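PDB 3LY0: dipeptidase AC. Metallo peptidase. MEROPS family M19 from Rhodobacter sphaeroides, which probably hydrolyses dipeptides at a two-zinc centre, and is seen here with a phosphinate mimic of L-Ala-D-Ala bound. Local coordinates for residues 231-236 against 242-247; 268-273 against 286-291. One frame throughout, in Å; residues are numbered along the deposited sequence.

Contact 1: residues 231-236 against 242-247; sequences ATHSNA and STRNLT. With ZN (zinc ion), chain E; LY0 ((2R)-3-[(R)-[(1R)-1-aminoethyl](hydroxy)phosphoryl]-2-methylpropanoic acid), chain C.
Arg244 meets His233 in the active site of a TIM-barrel metallopeptidase, where the loop after strand 230-231 folds back on itself. His233 NE2 binds a zinc ion at 2.2 Å, and Glu139 and His212 complete the protein's share of that ion's shell. The inhibitor adds O31, O32 and O62. Arginine suits the place because its flat end carries several N-H donors. Its NE gives a bond of 2.7 Å to LY0 O61, while NH2 points almost straight at LY0 O62, so the two carboxylate oxygens are gripped together by a positive charge that is likely to steady their negative one. NH2 also donates to the backbone O of His233, 2.8 Å away, an oxygen that Asn264 ND2 bonds as well. To get there NH2 rides over one face of the imidazole, 3.2 Å from His233 CD2, with the guanidinium plane turned 81° from the ring.

Further out, NH1 donates within the guanidinium plane to Ser234 OG at 3.1 Å; this small hydroxyl also bonds Ser211 OG and a water held by Arg244 O. His233 carries CG between its backbone N and carbonyl carbon (chi1 59°), a crowded position that lets ND1 donate to Thr232 OG1, which in turn bonds Asp209. Arg244 itself sits in a type I turn from Ser242 to Asn245, whose Ser242 OG accepts from the Arg244 backbone N as an ST turn. Behind it a single beta bridge pairs Ala236 with Leu246, and Leu246 N donates to Asn235 O. Asn245 both accepts and donates: OD1 takes Asn235 N at 2.9 Å, the donor standing 53° above the amide plane, and ND2 donates to Thr240 O. Leu246 fills the apolar side, its CD1 resting 3.9 Å from Ala231 CB.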
loop_
_atom_site.group_PDB
_atom_site.type_symbol
_atom_site.label_atom_id
_atom_site.label_comp_id
_atom_site.label_asym_id
_atom_site.label_seq_id
_atom_site.Cartn_x
_atom_site.Cartn_y
_atom_site.Cartn_z
ATOM N N ALA A 231 -1.959 -7.018 4.298
ATOM C CA ALA A 231 -0.790 -6.522 3.576
ATOM C C ALA A 231 -1.348 -5.705 2.418
ATOM O O ALA A 231 -1.974 -6.260 1.514
ATOM C CB ALA A 231 0.043 -7.682 3.068
ATOM N N THR A 232 -1.187 -4.385 2.466
ATOM C CA THR A 232 -1.870 -3.539 1.490
ATOM C C THR A 232 -1.320 -3.629 0.072
ATOM O O THR A 232 -2.048 -3.362 -0.882
ATOM C CB THR A 232 -1.848 -2.048 1.881
ATOM O OG1 THR A 232 -0.493 -1.593 1.950
ATOM C CG2 THR A 232 -2.565 -1.781 3.219
ATOM N N HIS A 233 -0.040 -3.979 -0.070
ATOM C CA HIS A 233 0.581 -4.010 -1.390
ATOM C C HIS A 233 1.696 -5.056 -1.455
ATOM O O HIS A 233 2.888 -4.730 -1.471
ATOM C CB HIS A 233 1.001 -2.594 -1.879
ATOM C CG HIS A 233 1.982 -1.865 -0.998
ATOM N ND1 HIS A 233 1.735 -1.568 0.330
ATOM C CD2 HIS A 233 3.183 -1.304 -1.286
ATOM C CE1 HIS A 233 2.757 -0.899 0.827
ATOM N NE2 HIS A 233 3.642 -0.707 -0.135
ATOM N N SER A 234 1.279 -6.320 -1.497
ATOM C CA SER A 234 2.211 -7.458 -1.495
ATOM C C SER A 234 1.638 -8.576 -2.343
ATOM O O SER A 234 0.422 -8.785 -2.357
ATOM C CB SER A 234 2.414 -7.986 -0.072
ATOM O OG SER A 234 2.994 -7.010 0.770
ATOM N N ASN A 235 2.518 -9.318 -3.019
ATOM C CA ASN A 235 2.096 -10.386 -3.917
ATOM C C ASN A 235 2.511 -11.767 -3.432
ATOM O O ASN A 235 2.875 -11.934 -2.265
ATOM C CB ASN A 235 2.569 -10.089 -5.341
ATOM C CG ASN A 235 2.000 -8.775 -5.868
ATOM O OD1 ASN A 235 0.957 -8.309 -5.395
ATOM N ND2 ASN A 235 2.685 -8.161 -6.832
ATOM N N ALA A 236 2.440 -12.763 -4.315
ATOM C CA ALA A 236 2.650 -14.148 -3.902
ATOM C C ALA A 236 4.091 -14.597 -4.081
ATOM O O ALA A 236 4.580 -14.681 -5.208
ATOM C CB ALA A 236 1.707 -15.070 -4.662
ATOM N N SER A 242 10.371 -12.526 -4.368
ATOM C CA SER A 242 10.903 -11.273 -3.836
ATOM C C SER A 242 10.750 -11.254 -2.319
ATOM O O SER A 242 9.760 -11.750 -1.791
ATOM C CB SER A 242 10.124 -10.093 -4.419
ATOM O OG SER A 242 10.341 -8.909 -3.656
ATOM N N THR A 243 11.713 -10.671 -1.612
ATOM C CA THR A 243 11.585 -10.504 -0.158
ATOM C C THR A 243 10.304 -9.764 0.260
ATOM O O THR A 243 9.864 -9.885 1.408
ATOM C CB THR A 243 12.783 -9.734 0.416
ATOM O OG1 THR A 243 12.989 -8.551 -0.367
ATOM C CG2 THR A 243 14.049 -10.605 0.330
ATOM N N ARG A 244 9.736 -8.996 -0.668
ATOM C CA ARG A 244 8.533 -8.203 -0.392
ATOM C C ARG A 244 7.221 -8.982 -0.483
ATOM O O ARG A 244 6.173 -8.497 -0.040
ATOM C CB ARG A 244 8.496 -6.983 -1.302
ATOM C CG ARG A 244 9.282 -5.807 -0.744
ATOM C CD ARG A 244 8.492 -5.103 0.354
ATOM N NE ARG A 244 7.465 -4.211 -0.186
ATOM C CZ ARG A 244 6.154 -4.446 -0.188
ATOM N NH1 ARG A 244 5.651 -5.570 0.310
ATOM N NH2 ARG A 244 5.334 -3.524 -0.677
ATOM N N ASN A 245 7.264 -10.175 -1.066
ATOM C CA ASN A 245 6.050 -10.973 -1.245
ATOM C C ASN A 245 5.749 -11.925 -0.083
ATOM O O ASN A 245 6.542 -12.047 0.861
ATOM C CB ASN A 245 6.099 -11.689 -2.598
ATOM C CG ASN A 245 5.875 -10.737 -3.759
ATOM O OD1 ASN A 245 5.342 -9.635 -3.579
ATOM N ND2 ASN A 245 6.259 -11.156 -4.953
ATOM N N LEU A 246 4.587 -12.569 -0.148
ATOM C CA LEU A 246 4.076 -13.361 0.961
ATOM C C LEU A 246 4.150 -14.850 0.631
ATOM O O LEU A 246 3.707 -15.276 -0.431
ATOM C CB LEU A 246 2.618 -12.973 1.244
ATOM C CG LEU A 246 2.393 -11.560 1.794
ATOM C CD1 LEU A 246 0.942 -11.147 1.629
ATOM C CD2 LEU A 246 2.818 -11.468 3.245
ATOM N N THR A 247 4.686 -15.636 1.555
ATOM C CA THR A 247 4.740 -17.088 1.353
ATOM C C THR A 247 3.361 -17.701 1.568
ATOM O O THR A 247 2.458 -17.065 2.129
ATOM C CB THR A 247 5.706 -17.761 2.331
ATOM O OG1 THR A 247 5.161 -17.699 3.658
ATOM C CG2 THR A 247 7.064 -17.069 2.314
HETATM ZN ZN ZN E . 5.691 0.199 -0.047
HETATM P P LY0 C . 6.919 1.897 -1.861
HETATM C C1 LY0 C . 8.900 3.866 -1.902
HETATM N N1 LY0 C . 6.732 4.356 -0.803
HETATM C C2 LY0 C . 7.401 3.658 -1.888
HETATM C C4 LY0 C . 7.411 1.078 -3.430
HETATM C C5 LY0 C . 8.137 -0.228 -3.274
HETATM C C6 LY0 C . 7.471 -1.156 -2.295
HETATM C C7 LY0 C . 8.546 -0.876 -4.572
HETATM O O31 LY0 C . 5.421 1.892 -1.662
HETATM O O32 LY0 C . 7.584 1.209 -0.622
HETATM O O61 LY0 C . 8.155 -2.237 -1.843
HETATM O O62 LY0 C . 6.325 -0.939 -1.867
HETATM O O HOH W 1 4.507 -8.510 2.306
#

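Contact 2: residues 268-273 against 286-291; sequences SFLRED and LRHLDH. With LY0 ((2R)-3-[(R)-[(1R)-1-aminoethyl](hydroxy)phosphoryl]-2-methylpropanoic acid), chain C.
The backbone O of Phe269 is gripped by two amide nitrogens, Asn235 ND2 and Asn245 ND2, while His288 NE2 stands 3.3 Å from that O at too poor an angle to bond it. The short, weakly bonded helix 267-270 and the turn after it, which follow strand 260-263 of the TIM barrel, here meet helix 283-296, which leads on to the neighbouring parallel strand 301-303. His288 NE2 makes only a weak bond to Leu270 O, 3.0 Å away at the ring edge; its stronger partner is Thr240 OG1. Histidine suits the spot because its ring offers polar edges and also an apolar surface: Leu270 CD2 lies 4.0 Å from His288 CD2. The Phe269 ring leads away from helix 283-296 and turns its edge to the inhibitor, CE2 lying 3.3 Å from LY0 O61.

Toward solvent, Arg287 brings NH1 to Glu272 OE2, a salt bridge whose details are doubtful because OE2 is modelled too close to Arg287 CD. A water accepts from Arg287 NH1 within the guanidinium plane. With an alanine in place of Arg287, that water would probably lose one of its two donors, and Glu272 the positive charge near it. The water's other donor is Glu272 N, at 2.8 Å.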
loop_
_atom_site.group_PDB
_atom_site.type_symbol
_atom_site.label_atom_id
_atom_site.label_comp_id
_atom_site.label_asym_id
_atom_site.label_seq_id
_atom_site.Cartn_x
_atom_site.Cartn_y
_atom_site.Cartn_z
ATOM N N SER A 268 8.568 -5.444 -10.231
ATOM C CA SER A 268 9.522 -6.267 -9.491
ATOM C C SER A 268 8.858 -7.375 -8.686
ATOM O O SER A 268 9.486 -8.388 -8.391
ATOM C CB SER A 268 10.325 -5.391 -8.537
ATOM O OG SER A 268 10.959 -4.343 -9.255
ATOM N N PHE A 269 7.590 -7.179 -8.328
ATOM C CA PHE A 269 6.910 -8.107 -7.434
ATOM C C PHE A 269 5.900 -8.971 -8.176
ATOM O O PHE A 269 5.294 -9.856 -7.579
ATOM C CB PHE A 269 6.202 -7.346 -6.304
ATOM C CG PHE A 269 7.110 -6.428 -5.523
ATOM C CD1 PHE A 269 8.480 -6.658 -5.449
ATOM C CD2 PHE A 269 6.579 -5.332 -4.845
ATOM C CE1 PHE A 269 9.310 -5.809 -4.717
ATOM C CE2 PHE A 269 7.395 -4.482 -4.114
ATOM C CZ PHE A 269 8.763 -4.714 -4.057
ATOM N N LEU A 270 5.728 -8.702 -9.471
ATOM C CA LEU A 270 4.789 -9.437 -10.324
ATOM C C LEU A 270 5.483 -10.424 -11.262
ATOM O O LEU A 270 5.027 -11.544 -11.434
ATOM C CB LEU A 270 3.985 -8.456 -11.186
ATOM C CG LEU A 270 2.882 -7.627 -10.519
ATOM C CD1 LEU A 270 2.348 -6.568 -11.467
ATOM C CD2 LEU A 270 1.746 -8.523 -10.047
ATOM N N ARG A 271 6.572 -9.981 -11.885
ATOM C CA ARG A 271 7.262 -10.810 -12.875
ATOM C C ARG A 271 7.919 -12.006 -12.202
ATOM O O ARG A 271 8.495 -11.890 -11.128
ATOM C CB ARG A 271 8.333 -9.980 -13.581
ATOM C CG ARG A 271 7.793 -8.823 -14.392
ATOM C CD ARG A 271 8.916 -7.899 -14.823
ATOM N NE ARG A 271 9.865 -8.616 -15.670
ATOM C CZ ARG A 271 10.111 -8.313 -16.938
ATOM N NH1 ARG A 271 9.498 -7.287 -17.510
ATOM N NH2 ARG A 271 10.983 -9.035 -17.629
ATOM N N GLU A 272 7.852 -13.166 -12.837
ATOM C CA GLU A 272 8.490 -14.330 -12.245
ATOM C C GLU A 272 10.008 -14.148 -12.158
ATOM O O GLU A 272 10.650 -14.725 -11.282
ATOM C CB GLU A 272 8.139 -15.595 -13.021
ATOM C CG GLU A 272 6.701 -16.057 -12.815
ATOM C CD GLU A 272 6.384 -17.326 -13.587
ATOM O OE1 GLU A 272 7.329 -17.980 -14.073
ATOM O OE2 GLU A 272 5.190 -17.668 -13.709
ATOM N N ASP A 273 10.564 -13.327 -13.047
ATOM C CA ASP A 273 12.005 -13.031 -13.042
ATOM C C ASP A 273 12.406 -11.885 -12.104
ATOM O O ASP A 273 13.583 -11.566 -11.975
ATOM C CB ASP A 273 12.531 -12.775 -14.465
ATOM C CG ASP A 273 11.931 -11.533 -15.117
ATOM O OD1 ASP A 273 11.455 -10.627 -14.405
ATOM O OD2 ASP A 273 11.946 -11.452 -16.364
ATOM N N LEU A 286 -2.297 -11.936 -13.681
ATOM C CA LEU A 286 -3.327 -12.936 -13.429
ATOM C C LEU A 286 -2.790 -14.148 -12.690
ATOM O O LEU A 286 -3.516 -14.825 -11.969
ATOM C CB LEU A 286 -3.979 -13.363 -14.742
ATOM C CG LEU A 286 -4.836 -12.264 -15.364
ATOM C CD1 LEU A 286 -5.235 -12.646 -16.783
ATOM C CD2 LEU A 286 -6.059 -11.980 -14.488
ATOM N N ARG A 287 -1.509 -14.437 -12.874
ATOM C CA ARG A 287 -0.872 -15.524 -12.162
ATOM C C ARG A 287 -0.908 -15.226 -10.664
ATOM O O ARG A 287 -1.296 -16.065 -9.858
ATOM C CB ARG A 287 0.573 -15.655 -12.644
ATOM C CG ARG A 287 1.239 -16.969 -12.326
ATOM C CD ARG A 287 2.520 -17.118 -13.152
ATOM N NE ARG A 287 2.307 -16.770 -14.562
ATOM C CZ ARG A 287 3.040 -15.894 -15.252
ATOM N NH1 ARG A 287 4.063 -15.266 -14.678
ATOM N NH2 ARG A 287 2.757 -15.649 -16.529
ATOM N N HIS A 288 -0.505 -14.015 -10.289
ATOM C CA HIS A 288 -0.545 -13.636 -8.879
ATOM C C HIS A 288 -1.967 -13.582 -8.345
ATOM O O HIS A 288 -2.235 -14.073 -7.254
ATOM C CB HIS A 288 0.157 -12.302 -8.660
ATOM C CG HIS A 288 1.643 -12.421 -8.570
ATOM N ND1 HIS A 288 2.303 -12.679 -7.385
ATOM C CD2 HIS A 288 2.597 -12.353 -9.530
ATOM C CE1 HIS A 288 3.603 -12.748 -7.620
ATOM N NE2 HIS A 288 3.807 -12.543 -8.911
ATOM N N LEU A 289 -2.877 -12.989 -9.111
ATOM C CA LEU A 289 -4.264 -12.902 -8.646
ATOM C C LEU A 289 -4.860 -14.282 -8.439
ATOM O O LEU A 289 -5.491 -14.538 -7.421
ATOM C CB LEU A 289 -5.134 -12.076 -9.588
ATOM C CG LEU A 289 -4.967 -10.564 -9.492
ATOM C CD1 LEU A 289 -5.738 -9.893 -10.616
ATOM C CD2 LEU A 289 -5.441 -10.045 -8.133
ATOM N N ASP A 290 -4.643 -15.185 -9.389
ATOM C CA ASP A 290 -5.154 -16.541 -9.234
ATOM C C ASP A 290 -4.600 -17.189 -7.983
ATOM O O ASP A 290 -5.324 -17.851 -7.242
ATOM C CB ASP A 290 -4.764 -17.420 -10.419
ATOM C CG ASP A 290 -5.656 -17.221 -11.640
ATOM O OD1 ASP A 290 -6.713 -16.556 -11.549
ATOM O OD2 ASP A 290 -5.281 -17.755 -12.708
ATOM N N HIS A 291 -3.299 -17.036 -7.760
ATOM C CA HIS A 291 -2.674 -17.679 -6.612
ATOM C C HIS A 291 -3.216 -17.112 -5.306
ATOM O O HIS A 291 -3.525 -17.856 -4.373
ATOM C CB HIS A 291 -1.147 -17.555 -6.656
ATOM C CG HIS A 291 -0.451 -18.431 -5.666
ATOM N ND1 HIS A 291 -0.037 -19.709 -5.974
ATOM C CD2 HIS A 291 -0.116 -18.227 -4.372
ATOM C CE1 HIS A 291 0.530 -20.251 -4.911
ATOM N NE2 HIS A 291 0.494 -19.373 -3.926
HETATM P P LY0 C . 6.919 1.897 -1.861
HETATM C C1 LY0 C . 8.900 3.866 -1.902
HETATM N N1 LY0 C . 6.732 4.356 -0.803
HETATM C C2 LY0 C . 7.401 3.658 -1.888
HETATM C C4 LY0 C . 7.411 1.078 -3.430
HETATM C C5 LY0 C . 8.137 -0.228 -3.274
HETATM C C6 LY0 C . 7.471 -1.156 -2.295
HETATM C C7 LY0 C . 8.546 -0.876 -4.572
HETATM O O31 LY0 C . 5.421 1.892 -1.662
HETATM O O32 LY0 C . 7.584 1.209 -0.622
HETATM O O61 LY0 C . 8.155 -2.237 -1.843
HETATM O O62 LY0 C . 6.325 -0.939 -1.867
HETATM O O HOH W 2 6.422 -13.375 -15.225
#

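In the fold
Both contacts lie on the same side of the chain's centre, their own centres about 10 Å apart, and both touch the inhibitor. Contact 1 is wholly buried and its chemistry is that of a catalytic pocket, with metal coordination and a dense net of charged and neutral hydrogen bonds. Contact 2 sits farther from the chain's centre and runs from a buried histidine outward to Glu272 at the surface, the partly exposed Arg287 and a water between them. They hold one another directly: Ala236 N lies 3.1 Å from His288 ND1, a probable hydrogen bond. Thus segment 231-236, which carries the zinc ligand His233, is probably tied to helix 283-296 through Ala236, and Arg244 of contact 1 also packs against Phe269 of contact 2.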